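Local coordinates for protein halocarboxylic acid dehalogenase DehI (Pseudomonas putida, PDB 3BJX) that probably hydrolyses the carbon-halogen bond of alpha-haloacids, as a group I dehalogenase with an all-helical fold, at residues L43-P48 and E73-R78; E81-E86 and Y132-T137; D85-R90 and R244-G249; R237-R242 and I287-I292. All blocks are in the same frame, centred on the assembly; numbering follows the deposited sequence.

Contact 1: L43-P48 and E73-R78; sequences LTLRVP and EALITR
With chi1 at -58°, Thr44 sets CG2 opposite its backbone N, where it meets Ile76, whose own chi1 of 30° lies well off a staggered position. The two CG2 methyls consequently meet at 3.4 Å, tighter than normal van der Waals contact, and Ile76 CG2 also rests 3.3 Å from Thr44 O. The Thr44 hydroxyl has no share in this: OG1 bonds back to Asp40 O, one turn earlier in the same helix. Beside this pair Leu45 carries the second apolar contact. Its CD1 continues the extended chain, and the other methyl, CD2, turns aside to lie across the base of Leu75, 3.9 Å from Leu75 CB and 4.1 Å from Leu75 CD1. Trp68 of helix 63-71 touches Thr44, Leu45 and Leu75, while helix 112-143 supplies Tyr132 against Leu45 and Leu135 against Leu75. The last turn of helix 32-45 thus packs on the loop that joins helices 63-71 and 78-90. Arg46 marks the helix end by leaving helical geometry with positive phi. In the loop, Thr77 OG1 bonds to Ala74 O at 2.9 Å and caps the backbone N of Ala80, which makes Thr77 the N-cap of helix 78-90, a helix start of this all-helical fold.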
loop_
_atom_site.group_PDB
_atom_site.type_symbol
_atom_site.label_atom_id
_atom_site.label_comp_id
_atom_site.label_asym_id
_atom_site.label_seq_id
_atom_site.Cartn_x
_atom_site.Cartn_y
_atom_site.Cartn_z
ATOM N N LEU A 43 -21.825 16.017 2.130
ATOM C CA LEU A 43 -22.558 17.075 1.427
ATOM C C LEU A 43 -21.700 17.680 0.343
ATOM O O LEU A 43 -22.196 18.061 -0.692
ATOM C CB LEU A 43 -23.033 18.178 2.400
ATOM C CG LEU A 43 -24.136 17.905 3.454
ATOM C CD1 LEU A 43 -24.100 18.883 4.648
ATOM C CD2 LEU A 43 -25.535 17.885 2.840
ATOM N N THR A 44 -20.399 17.754 0.579
ATOM C CA THR A 44 -19.456 18.365 -0.373
ATOM C C THR A 44 -19.170 17.426 -1.545
ATOM O O THR A 44 -19.130 17.864 -2.717
ATOM C CB THR A 44 -18.129 18.736 0.326
ATOM O OG1 THR A 44 -18.397 19.637 1.402
ATOM C CG2 THR A 44 -17.115 19.377 -0.651
ATOM N N LEU A 45 -18.979 16.138 -1.230
ATOM C CA LEU A 45 -18.818 15.122 -2.271
ATOM C C LEU A 45 -20.131 14.569 -2.871
ATOM O O LEU A 45 -20.080 13.843 -3.861
ATOM C CB LEU A 45 -17.863 14.002 -1.808
ATOM C CG LEU A 45 -16.459 14.454 -1.369
ATOM C CD1 LEU A 45 -15.572 13.292 -1.033
ATOM C CD2 LEU A 45 -15.773 15.349 -2.428
ATOM N N ARG A 46 -21.298 14.934 -2.301
ATOM C CA ARG A 46 -22.627 14.435 -2.764
ATOM C C ARG A 46 -22.651 12.907 -2.727
ATOM O O ARG A 46 -22.923 12.239 -3.732
ATOM C CB ARG A 46 -23.035 14.940 -4.177
ATOM C CG ARG A 46 -22.668 16.396 -4.526
ATOM C CD ARG A 46 -22.663 16.630 -6.043
ATOM N NE ARG A 46 -24.027 16.658 -6.547
ATOM C CZ ARG A 46 -24.547 15.826 -7.457
ATOM N NH1 ARG A 46 -23.813 14.873 -8.043
ATOM N NH2 ARG A 46 -25.826 15.969 -7.804
ATOM N N VAL A 47 -22.349 12.372 -1.545
ATOM C CA VAL A 47 -22.280 10.935 -1.305
ATOM C C VAL A 47 -22.961 10.607 0.027
ATOM O O VAL A 47 -22.942 11.422 0.957
ATOM C CB VAL A 47 -20.800 10.414 -1.291
ATOM C CG1 VAL A 47 -20.164 10.492 -2.687
ATOM C CG2 VAL A 47 -19.950 11.150 -0.266
ATOM N N PRO A 48 -23.567 9.416 0.131
ATOM C CA PRO A 48 -24.272 9.018 1.333
ATOM C C PRO A 48 -23.444 8.162 2.322
ATOM O O PRO A 48 -24.014 7.475 3.183
ATOM C CB PRO A 48 -25.458 8.211 0.768
ATOM C CG PRO A 48 -25.036 7.764 -0.601
ATOM C CD PRO A 48 -23.702 8.389 -0.918
ATOM N N GLU A 73 -12.523 22.793 -0.835
ATOM C CA GLU A 73 -12.803 23.751 -1.910
ATOM C C GLU A 73 -12.418 23.207 -3.274
ATOM O O GLU A 73 -13.045 23.507 -4.270
ATOM C CB GLU A 73 -12.013 25.038 -1.685
ATOM C CG GLU A 73 -12.509 25.928 -0.555
ATOM C CD GLU A 73 -11.425 26.892 -0.096
ATOM O OE1 GLU A 73 -11.207 27.924 -0.780
ATOM O OE2 GLU A 73 -10.768 26.601 0.937
ATOM N N ALA A 74 -11.346 22.430 -3.296
ATOM C CA ALA A 74 -10.768 21.924 -4.511
ATOM C C ALA A 74 -11.628 20.763 -5.021
ATOM O O ALA A 74 -11.737 20.519 -6.227
ATOM C CB ALA A 74 -9.350 21.466 -4.221
ATOM N N LEU A 75 -12.262 20.056 -4.094
ATOM C CA LEU A 75 -13.017 18.882 -4.463
ATOM C C LEU A 75 -14.456 19.200 -4.859
ATOM O O LEU A 75 -15.219 18.296 -5.202
ATOM C CB LEU A 75 -12.936 17.802 -3.373
ATOM C CG LEU A 75 -11.572 17.270 -2.922
ATOM C CD1 LEU A 75 -11.825 16.161 -1.962
ATOM C CD2 LEU A 75 -10.712 16.755 -4.050
ATOM N N ILE A 76 -14.836 20.471 -4.816
ATOM C CA ILE A 76 -16.144 20.866 -5.367
ATOM C C ILE A 76 -16.047 21.611 -6.690
ATOM O O ILE A 76 -17.042 22.136 -7.181
ATOM C CB ILE A 76 -16.986 21.724 -4.417
ATOM C CG1 ILE A 76 -16.091 22.555 -3.521
ATOM C CG2 ILE A 76 -17.931 20.855 -3.626
ATOM C CD1 ILE A 76 -16.344 24.041 -3.631
ATOM N N THR A 77 -14.849 21.659 -7.251
ATOM C CA THR A 77 -14.639 22.285 -8.528
ATOM C C THR A 77 -15.167 21.363 -9.620
ATOM O O THR A 77 -15.176 20.132 -9.451
ATOM C CB THR A 77 -13.140 22.628 -8.767
ATOM O OG1 THR A 77 -12.379 21.429 -8.929
ATOM C CG2 THR A 77 -12.565 23.438 -7.607
ATOM N N ARG A 78 -15.645 21.964 -10.713
ATOM C CA ARG A 78 -15.942 21.245 -11.929
ATOM C C ARG A 78 -14.750 20.375 -12.349
ATOM O O ARG A 78 -14.941 19.251 -12.801
ATOM C CB ARG A 78 -16.339 22.225 -13.040
ATOM C CG ARG A 78 -16.471 21.637 -14.460
ATOM C CD ARG A 78 -17.642 20.660 -14.630
ATOM N NE ARG A 78 -18.905 21.298 -14.267
ATOM C CZ ARG A 78 -19.974 20.665 -13.795
ATOM N NH1 ARG A 78 -19.949 19.362 -13.612
ATOM N NH2 ARG A 78 -21.060 21.360 -13.478
#

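Contact 2: E81-E86 and Y132-T137; sequences EQAADE and YLLLIT
Glu86 OE2, gripped by the guanidinium groups of Arg242 and Arg90, ties helix 78-90 to helix 230-248 beside this contact rather than in it. At the other end of segment 81-86, the Glu81 carboxylate divides its partners: OE1 pairs with Lys131 and OE2 bonds to the hydroxyl of Tyr127, both on helix 112-143. Between these polar ends the helices meet through Leu134. Its chi1 of -73° turns CG away from the carbonyl carbon, and the branch then runs outward with CD1 extended from CA. That one methyl does all the touching. It lies 4.0 Å from Ala83 CB and equally far from Ala84 CB, and reaches the backbone at Ala84 N, 3.8 Å away. The small alanines let the helix backbone come close, with Ala84 CA and Leu134 CA 7.3 Å apart, and one leucine spans the seam between them. The backbone N of Ala84 is a neighbour by packing alone. Helix 230-248 covers one flank, where Leu246 touches both Ala83 and Leu134 and Val247 meets Thr137. On its other sides helix 112-143 is enclosed by helix 267-299, with Ile284 on Leu133 and Tyr280 on Ile136, and by helix 52-57, with Cys54 on Leu135.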
loop_
_atom_site.group_PDB
_atom_site.type_symbol
_atom_site.label_atom_id
_atom_site.label_comp_id
_atom_site.label_asym_id
_atom_site.label_seq_id
_atom_site.Cartn_x
_atom_site.Cartn_y
_atom_site.Cartn_z
ATOM N N GLU A 81 -14.851 17.175 -10.462
ATOM C CA GLU A 81 -15.979 16.362 -10.941
ATOM C C GLU A 81 -15.656 15.685 -12.282
ATOM O O GLU A 81 -15.904 14.494 -12.464
ATOM C CB GLU A 81 -17.254 17.210 -11.020
ATOM C CG GLU A 81 -18.541 16.428 -11.264
ATOM C CD GLU A 81 -19.059 15.701 -10.046
ATOM O OE1 GLU A 81 -18.753 16.128 -8.901
ATOM O OE2 GLU A 81 -19.789 14.693 -10.241
ATOM N N GLN A 82 -15.052 16.447 -13.189
ATOM C CA GLN A 82 -14.600 15.943 -14.478
ATOM C C GLN A 82 -13.498 14.887 -14.313
ATOM O O GLN A 82 -13.486 13.884 -15.026
ATOM C CB GLN A 82 -14.124 17.109 -15.371
ATOM C CG GLN A 82 -14.428 16.933 -16.856
ATOM C CD GLN A 82 -15.924 16.723 -17.128
ATOM O OE1 GLN A 82 -16.782 17.293 -16.440
ATOM N NE2 GLN A 82 -16.239 15.892 -18.123
ATOM N N ALA A 83 -12.582 15.143 -13.382
ATOM C CA ALA A 83 -11.521 14.226 -12.977
ATOM C C ALA A 83 -12.083 12.904 -12.456
ATOM O O ALA A 83 -11.623 11.831 -12.858
ATOM C CB ALA A 83 -10.632 14.879 -11.947
ATOM N N ALA A 84 -13.084 12.961 -11.590
ATOM C CA ALA A 84 -13.758 11.745 -11.106
ATOM C C ALA A 84 -14.565 11.073 -12.209
ATOM O O ALA A 84 -14.638 9.861 -12.245
ATOM C CB ALA A 84 -14.673 12.064 -9.907
ATOM N N ASP A 85 -15.181 11.869 -13.094
ATOM C CA ASP A 85 -15.866 11.362 -14.275
ATOM C C ASP A 85 -14.943 10.519 -15.157
ATOM O O ASP A 85 -15.339 9.423 -15.572
ATOM C CB ASP A 85 -16.500 12.497 -15.109
ATOM C CG ASP A 85 -17.761 13.103 -14.462
ATOM O OD1 ASP A 85 -18.299 12.545 -13.489
ATOM O OD2 ASP A 85 -18.227 14.152 -14.946
ATOM N N GLU A 86 -13.733 11.033 -15.438
ATOM C CA GLU A 86 -12.731 10.329 -16.264
ATOM C C GLU A 86 -12.320 8.994 -15.640
ATOM O O GLU A 86 -12.379 7.936 -16.315
ATOM C CB GLU A 86 -11.475 11.193 -16.503
ATOM C CG GLU A 86 -10.280 10.395 -17.042
ATOM C CD GLU A 86 -9.101 11.238 -17.521
ATOM O OE1 GLU A 86 -9.075 12.455 -17.287
ATOM O OE2 GLU A 86 -8.164 10.653 -18.137
ATOM N N TYR A 132 -13.518 9.825 -4.005
ATOM C CA TYR A 132 -12.664 9.456 -2.888
ATOM C C TYR A 132 -11.251 9.081 -3.284
ATOM O O TYR A 132 -10.324 9.332 -2.540
ATOM C CB TYR A 132 -13.278 8.319 -2.072
ATOM C CG TYR A 132 -14.282 8.793 -1.081
ATOM C CD1 TYR A 132 -13.907 9.646 -0.039
ATOM C CD2 TYR A 132 -15.626 8.387 -1.171
ATOM C CE1 TYR A 132 -14.858 10.099 0.888
ATOM C CE2 TYR A 132 -16.559 8.812 -0.250
ATOM C CZ TYR A 132 -16.178 9.678 0.769
ATOM O OH TYR A 132 -17.114 10.079 1.683
ATOM N N LEU A 133 -11.086 8.450 -4.434
ATOM C CA LEU A 133 -9.745 8.177 -4.965
ATOM C C LEU A 133 -8.919 9.460 -5.166
ATOM O O LEU A 133 -7.706 9.431 -5.013
ATOM C CB LEU A 133 -9.822 7.365 -6.273
ATOM C CG LEU A 133 -8.532 6.923 -6.969
ATOM C CD1 LEU A 133 -7.573 6.142 -6.017
ATOM C CD2 LEU A 133 -8.838 6.111 -8.255
ATOM N N LEU A 134 -9.572 10.571 -5.493
ATOM C CA LEU A 134 -8.891 11.861 -5.652
ATOM C C LEU A 134 -8.517 12.459 -4.315
ATOM O O LEU A 134 -7.374 12.871 -4.118
ATOM C CB LEU A 134 -9.764 12.861 -6.408
ATOM C CG LEU A 134 -9.933 12.630 -7.892
ATOM C CD1 LEU A 134 -11.178 13.368 -8.336
ATOM C CD2 LEU A 134 -8.671 13.023 -8.717
ATOM N N LEU A 135 -9.491 12.534 -3.405
ATOM C CA LEU A 135 -9.239 12.992 -2.028
ATOM C C LEU A 135 -8.031 12.260 -1.415
ATOM O O LEU A 135 -7.040 12.892 -1.078
ATOM C CB LEU A 135 -10.488 12.852 -1.142
ATOM C CG LEU A 135 -10.304 13.109 0.367
ATOM C CD1 LEU A 135 -9.726 14.492 0.643
ATOM C CD2 LEU A 135 -11.583 12.930 1.147
ATOM N N ILE A 136 -8.116 10.934 -1.315
ATOM C CA ILE A 136 -7.059 10.090 -0.756
ATOM C C ILE A 136 -5.714 10.275 -1.470
ATOM O O ILE A 136 -4.661 10.300 -0.816
ATOM C CB ILE A 136 -7.519 8.598 -0.731
ATOM C CG1 ILE A 136 -8.709 8.390 0.249
ATOM C CG2 ILE A 136 -6.371 7.629 -0.506
ATOM C CD1 ILE A 136 -8.612 9.094 1.577
ATOM N N THR A 137 -5.757 10.419 -2.800
ATOM C CA THR A 137 -4.576 10.801 -3.597
ATOM C C THR A 137 -4.051 12.213 -3.290
ATOM O O THR A 137 -2.834 12.363 -3.156
ATOM C CB THR A 137 -4.790 10.626 -5.127
ATOM O OG1 THR A 137 -5.330 9.328 -5.380
ATOM C CG2 THR A 137 -3.453 10.744 -5.894
#

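Contact 3: D85-R90 and R244-G249; sequences DELRER and RELVRG. Unlike the reference sequence in segment 244-249: Arg244 (reference Pro).
Leu87 and Leu246 reach toward each other tip to tip, and a single methyl, Leu246 CD1, fits against the isopropyl end of Leu87. It lies 3.8 Å from Leu87 CG and 4.0 Å from each of Leu87 CD1 and CD2. Leu246 CD2 turns instead to the carboxylate of Glu86, 4.1 Å from OE1. This leucine pairing joins helix 78-90 to the C-terminal end of helix 230-248 in the all-helical core, and Leu134 of helix 112-143 touches both. The ionic contacts lie partly along helix 78-90 and partly across to helix 230-248, where Arg242 NE forms a salt bridge with Glu86 OE2. Arg90 holds the same oxygen side-on, NE at 2.9 Å on its anti side and NH2 at 3.0 Å nearly along the C-O axis. With an alanine at Glu86, Arg90 and Arg242 would probably lose the carboxylate that joins them and Leu246 CD2 a neighbour. On another side of the helix, Arg88 NH1 bonds nearly straight (165°) to Asp85 OD1, three residues earlier, 3.0 Å away.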
loop_
_atom_site.group_PDB
_atom_site.type_symbol
_atom_site.label_atom_id
_atom_site.label_comp_id
_atom_site.label_asym_id
_atom_site.label_seq_id
_atom_site.Cartn_x
_atom_site.Cartn_y
_atom_site.Cartn_z
ATOM N N ASP A 85 -15.181 11.869 -13.094
ATOM C CA ASP A 85 -15.866 11.362 -14.275
ATOM C C ASP A 85 -14.943 10.519 -15.157
ATOM O O ASP A 85 -15.339 9.423 -15.572
ATOM C CB ASP A 85 -16.500 12.497 -15.109
ATOM C CG ASP A 85 -17.761 13.103 -14.462
ATOM O OD1 ASP A 85 -18.299 12.545 -13.489
ATOM O OD2 ASP A 85 -18.227 14.152 -14.946
ATOM N N GLU A 86 -13.733 11.033 -15.438
ATOM C CA GLU A 86 -12.731 10.329 -16.264
ATOM C C GLU A 86 -12.320 8.994 -15.640
ATOM O O GLU A 86 -12.379 7.936 -16.315
ATOM C CB GLU A 86 -11.475 11.193 -16.503
ATOM C CG GLU A 86 -10.280 10.395 -17.042
ATOM C CD GLU A 86 -9.101 11.238 -17.521
ATOM O OE1 GLU A 86 -9.075 12.455 -17.287
ATOM O OE2 GLU A 86 -8.164 10.653 -18.137
ATOM N N LEU A 87 -11.894 9.052 -14.368
ATOM C CA LEU A 87 -11.525 7.854 -13.592
ATOM C C LEU A 87 -12.638 6.829 -13.580
ATOM O O LEU A 87 -12.379 5.657 -13.780
ATOM C CB LEU A 87 -11.112 8.189 -12.152
ATOM C CG LEU A 87 -9.853 9.039 -11.938
ATOM C CD1 LEU A 87 -9.825 9.616 -10.543
ATOM C CD2 LEU A 87 -8.548 8.256 -12.243
ATOM N N ARG A 88 -13.878 7.265 -13.360
ATOM C CA ARG A 88 -15.041 6.362 -13.459
ATOM C C ARG A 88 -15.154 5.648 -14.797
ATOM O O ARG A 88 -15.419 4.448 -14.851
ATOM C CB ARG A 88 -16.350 7.107 -13.180
ATOM C CG ARG A 88 -17.539 6.152 -12.987
ATOM C CD ARG A 88 -18.789 6.886 -12.566
ATOM N NE ARG A 88 -18.568 7.809 -11.463
ATOM C CZ ARG A 88 -18.528 9.135 -11.592
ATOM N NH1 ARG A 88 -18.695 9.695 -12.792
ATOM N NH2 ARG A 88 -18.303 9.906 -10.523
ATOM N N GLU A 89 -14.974 6.395 -15.873
ATOM C CA GLU A 89 -15.018 5.854 -17.226
ATOM C C GLU A 89 -13.873 4.855 -17.519
ATOM O O GLU A 89 -14.096 3.802 -18.109
ATOM C CB GLU A 89 -14.924 7.016 -18.196
ATOM C CG GLU A 89 -15.871 6.971 -19.309
ATOM C CD GLU A 89 -15.345 7.720 -20.504
ATOM O OE1 GLU A 89 -14.505 8.637 -20.319
ATOM O OE2 GLU A 89 -15.763 7.365 -21.632
ATOM N N ARG A 90 -12.651 5.214 -17.138
ATOM C CA ARG A 90 -11.483 4.338 -17.255
ATOM C C ARG A 90 -11.549 3.012 -16.481
ATOM O O ARG A 90 -10.838 2.057 -16.847
ATOM C CB ARG A 90 -10.233 5.071 -16.800
ATOM C CG ARG A 90 -9.765 6.161 -17.724
ATOM C CD ARG A 90 -8.518 6.707 -17.100
ATOM N NE ARG A 90 -7.879 7.742 -17.886
ATOM C CZ ARG A 90 -6.932 7.521 -18.782
ATOM N NH1 ARG A 90 -6.538 6.276 -19.055
ATOM N NH2 ARG A 90 -6.390 8.556 -19.405
ATOM N N ARG A 244 -3.234 10.371 -9.626
ATOM C CA ARG A 244 -1.997 11.073 -9.209
ATOM C C ARG A 244 -1.785 12.309 -10.075
ATOM O O ARG A 244 -1.538 13.374 -9.558
ATOM C CB ARG A 244 -0.785 10.107 -9.240
ATOM C CG ARG A 244 0.597 10.652 -8.789
ATOM C CD ARG A 244 1.603 9.486 -8.506
ATOM N NE ARG A 244 1.601 9.026 -7.080
ATOM C CZ ARG A 244 1.674 7.761 -6.635
ATOM N NH1 ARG A 244 1.735 6.732 -7.479
ATOM N NH2 ARG A 244 1.670 7.536 -5.329
ATOM N N GLU A 245 -1.923 12.162 -11.391
ATOM C CA GLU A 245 -1.783 13.279 -12.322
ATOM C C GLU A 245 -2.923 14.269 -12.147
ATOM O O GLU A 245 -2.705 15.492 -12.150
ATOM C CB GLU A 245 -1.762 12.801 -13.775
ATOM C CG GLU A 245 -0.637 11.819 -14.096
ATOM C CD GLU A 245 -0.844 11.108 -15.398
ATOM O OE1 GLU A 245 -1.965 11.143 -15.927
ATOM O OE2 GLU A 245 0.104 10.505 -15.901
ATOM N N LEU A 246 -4.138 13.739 -12.013
ATOM C CA LEU A 246 -5.294 14.582 -11.829
ATOM C C LEU A 246 -5.134 15.473 -10.592
ATOM O O LEU A 246 -5.509 16.648 -10.651
ATOM C CB LEU A 246 -6.608 13.768 -11.816
ATOM C CG LEU A 246 -7.030 13.283 -13.206
ATOM C CD1 LEU A 246 -8.034 12.161 -13.128
ATOM C CD2 LEU A 246 -7.578 14.429 -14.045
ATOM N N VAL A 247 -4.573 14.960 -9.488
ATOM C CA VAL A 247 -4.404 15.856 -8.317
ATOM C C VAL A 247 -3.326 16.923 -8.483
ATOM O O VAL A 247 -3.427 17.968 -7.850
ATOM C CB VAL A 247 -4.334 15.165 -6.891
ATOM C CG1 VAL A 247 -5.242 13.948 -6.814
ATOM C CG2 VAL A 247 -2.889 14.848 -6.460
ATOM N N ARG A 248 -2.311 16.661 -9.313
ATOM C CA ARG A 248 -1.281 17.653 -9.653
ATOM C C ARG A 248 -1.860 18.860 -10.353
ATOM O O ARG A 248 -1.409 19.978 -10.117
ATOM C CB ARG A 248 -0.242 17.086 -10.615
ATOM C CG ARG A 248 0.663 16.099 -10.029
ATOM C CD ARG A 248 1.995 16.667 -9.545
ATOM N NE ARG A 248 2.805 15.498 -9.193
ATOM C CZ ARG A 248 2.737 14.831 -8.043
ATOM N NH1 ARG A 248 1.958 15.235 -7.051
ATOM N NH2 ARG A 248 3.473 13.754 -7.885
ATOM N N GLY A 249 -2.836 18.598 -11.230
ATOM C CA GLY A 249 -3.471 19.605 -12.079
ATOM C C GLY A 249 -4.627 20.293 -11.388
ATOM O O GLY A 249 -5.303 21.135 -11.977
#

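Contact 4: R237-R242 and I287-I292; sequences RELVTR and ITISII
Leu239 and Ile289 cross obliquely, the outer methyl of the leucine lying against the ethyl arm of the isoleucine. Leu239 CD2 is 3.8 Å from Ile289 CG1 and 4.2 Å from Ile289 CD1, close to the middle of the arm and less to its end. The same methyl leans over the preceding residue, 4.1 Å from Thr288 CG2. CD2 gets this far because it stands extended from Leu239 CA, although chi1, at -105°, is off the staggered positions. In Thr288, chi1 of -66° gives CG2 to the leucine and sends OG1 back to Ile284 O within its own helix, dividing the apolar and polar branches between two partners. On the other face of helix 230-248, Thr241 OG1 bonds at 2.8 Å to Arg237 O, standing above the carbonyl plane, while Thr241 N reaches that oxygen from the opposite face. Helices 230-248 and 267-299 thus meet through a leucine laid over two successive residues. Arg90 of helix 78-90 also touches Leu239, and Asn129 of helix 112-143 lies on Thr288. Farther round helix 267-299, Ile287 and Ile291 pack on Asp204 and Phe205 of helix 203-208, and Ile292 meets Arg88.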
loop_
_atom_site.group_PDB
_atom_site.type_symbol
_atom_site.label_atom_id
_atom_site.label_comp_id
_atom_site.label_asym_id
_atom_site.label_seq_id
_atom_site.Cartn_x
_atom_site.Cartn_y
_atom_site.Cartn_z
ATOM N N ARG A 237 -3.430 -0.081 -11.348
ATOM C CA ARG A 237 -2.235 0.744 -11.553
ATOM C C ARG A 237 -2.547 2.001 -12.405
ATOM O O ARG A 237 -2.125 3.106 -12.070
ATOM C CB ARG A 237 -1.081 -0.094 -12.122
ATOM C CG ARG A 237 -0.036 -0.556 -11.031
ATOM C CD ARG A 237 0.585 -1.977 -11.216
ATOM N NE ARG A 237 0.739 -2.402 -12.612
ATOM C CZ ARG A 237 0.588 -3.661 -13.041
ATOM N NH1 ARG A 237 0.264 -4.658 -12.213
ATOM N NH2 ARG A 237 0.736 -3.929 -14.324
ATOM N N GLU A 238 -3.345 1.835 -13.455
ATOM C CA GLU A 238 -3.753 2.954 -14.320
ATOM C C GLU A 238 -4.590 4.031 -13.613
ATOM O O GLU A 238 -4.391 5.219 -13.837
ATOM C CB GLU A 238 -4.497 2.427 -15.555
ATOM C CG GLU A 238 -5.349 3.467 -16.269
ATOM C CD GLU A 238 -6.157 2.858 -17.377
ATOM O OE1 GLU A 238 -5.802 1.734 -17.773
ATOM O OE2 GLU A 238 -7.128 3.487 -17.845
ATOM N N LEU A 239 -5.524 3.604 -12.769
ATOM C CA LEU A 239 -6.309 4.510 -11.950
ATOM C C LEU A 239 -5.473 5.224 -10.920
ATOM O O LEU A 239 -5.586 6.442 -10.791
ATOM C CB LEU A 239 -7.429 3.751 -11.244
ATOM C CG LEU A 239 -8.839 3.932 -11.783
ATOM C CD1 LEU A 239 -8.856 3.789 -13.276
ATOM C CD2 LEU A 239 -9.773 2.915 -11.102
ATOM N N VAL A 240 -4.645 4.473 -10.186
ATOM C CA VAL A 240 -3.718 5.050 -9.196
ATOM C C VAL A 240 -2.862 6.170 -9.816
ATOM O O VAL A 240 -2.795 7.278 -9.283
ATOM C CB VAL A 240 -2.785 3.957 -8.515
ATOM C CG1 VAL A 240 -1.785 4.600 -7.612
ATOM C CG2 VAL A 240 -3.580 2.939 -7.743
ATOM N N THR A 241 -2.233 5.858 -10.947
ATOM C CA THR A 241 -1.395 6.789 -11.711
ATOM C C THR A 241 -2.189 7.991 -12.231
ATOM O O THR A 241 -1.814 9.130 -11.991
ATOM C CB THR A 241 -0.774 6.092 -12.918
ATOM O OG1 THR A 241 -0.045 4.932 -12.497
ATOM C CG2 THR A 241 0.156 7.027 -13.631
ATOM N N ARG A 242 -3.285 7.728 -12.938
ATOM C CA ARG A 242 -4.123 8.791 -13.485
ATOM C C ARG A 242 -4.630 9.770 -12.420
ATOM O O ARG A 242 -4.499 10.981 -12.589
ATOM C CB ARG A 242 -5.277 8.205 -14.298
ATOM C CG ARG A 242 -6.137 9.251 -15.033
ATOM C CD ARG A 242 -5.263 10.153 -15.887
ATOM N NE ARG A 242 -6.042 11.193 -16.539
ATOM C CZ ARG A 242 -5.579 12.405 -16.810
ATOM N NH1 ARG A 242 -4.336 12.735 -16.464
ATOM N NH2 ARG A 242 -6.365 13.280 -17.429
ATOM N N ILE A 287 -11.511 -1.085 -5.527
ATOM C CA ILE A 287 -12.945 -1.114 -5.261
ATOM C C ILE A 287 -13.696 -0.365 -6.341
ATOM O O ILE A 287 -14.755 -0.827 -6.777
ATOM C CB ILE A 287 -13.348 -0.598 -3.833
ATOM C CG1 ILE A 287 -12.689 -1.427 -2.712
ATOM C CG2 ILE A 287 -14.858 -0.641 -3.659
ATOM C CD1 ILE A 287 -13.052 -2.916 -2.691
ATOM N N THR A 288 -13.158 0.775 -6.781
ATOM C CA THR A 288 -13.731 1.499 -7.909
ATOM C C THR A 288 -13.958 0.545 -9.102
ATOM O O THR A 288 -15.038 0.535 -9.713
ATOM C CB THR A 288 -12.892 2.766 -8.350
ATOM O OG1 THR A 288 -12.907 3.768 -7.322
ATOM C CG2 THR A 288 -13.513 3.397 -9.601
ATOM N N ILE A 289 -12.949 -0.259 -9.424
ATOM C CA ILE A 289 -13.062 -1.239 -10.511
ATOM C C ILE A 289 -14.064 -2.367 -10.256
ATOM O O ILE A 289 -14.821 -2.731 -11.159
ATOM C CB ILE A 289 -11.668 -1.870 -10.855
ATOM C CG1 ILE A 289 -10.698 -0.799 -11.358
ATOM C CG2 ILE A 289 -11.805 -2.978 -11.883
ATOM C CD1 ILE A 289 -9.245 -1.220 -11.207
ATOM N N SER A 290 -14.031 -2.961 -9.055
ATOM C CA SER A 290 -14.812 -4.164 -8.763
ATOM C C SER A 290 -16.320 -3.901 -8.875
ATOM O O SER A 290 -17.088 -4.747 -9.380
ATOM C CB SER A 290 -14.502 -4.672 -7.345
ATOM O OG SER A 290 -13.207 -5.238 -7.234
ATOM N N ILE A 291 -16.729 -2.735 -8.364
ATOM C CA ILE A 291 -18.142 -2.341 -8.261
ATOM C C ILE A 291 -18.676 -1.862 -9.598
ATOM O O ILE A 291 -19.814 -2.163 -9.953
ATOM C CB ILE A 291 -18.378 -1.287 -7.109
ATOM C CG1 ILE A 291 -17.930 -1.870 -5.756
ATOM C CG2 ILE A 291 -19.820 -0.802 -7.060
ATOM C CD1 ILE A 291 -18.678 -3.076 -5.280
ATOM N N ILE A 292 -17.851 -1.140 -10.353
ATOM C CA ILE A 292 -18.218 -0.815 -11.716
ATOM C C ILE A 292 -18.330 -2.093 -12.541
ATOM O O ILE A 292 -19.228 -2.205 -13.368
ATOM C CB ILE A 292 -17.244 0.226 -12.365
ATOM C CG1 ILE A 292 -17.569 1.628 -11.840
ATOM C CG2 ILE A 292 -17.331 0.208 -13.906
ATOM C CD1 ILE A 292 -16.649 2.670 -12.311
#

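Contacts 2 and 3 have centres about 6 Å apart and share Asp85 and Glu86 on helix 78-90; Ala83 O lies 3.6 Å from Leu246 CD1 where they touch. Contact 4 joins both through ion pairs, Glu86 OE2 to Arg242 NE at 2.7 Å and Arg90 NH1 to Glu238 OE2 at 3.1 Å, so helices 78-90 and 230-248 are tied by charge beside their apolar packing. Contact 1 lies about 10 Å, centre to centre, from contact 2 and meets it through Leu75 CD1 and Leu135 CB, 3.7 Å apart. Its centre is about 19 Å from that of contact 4, with helix 112-143 bridging much of the way.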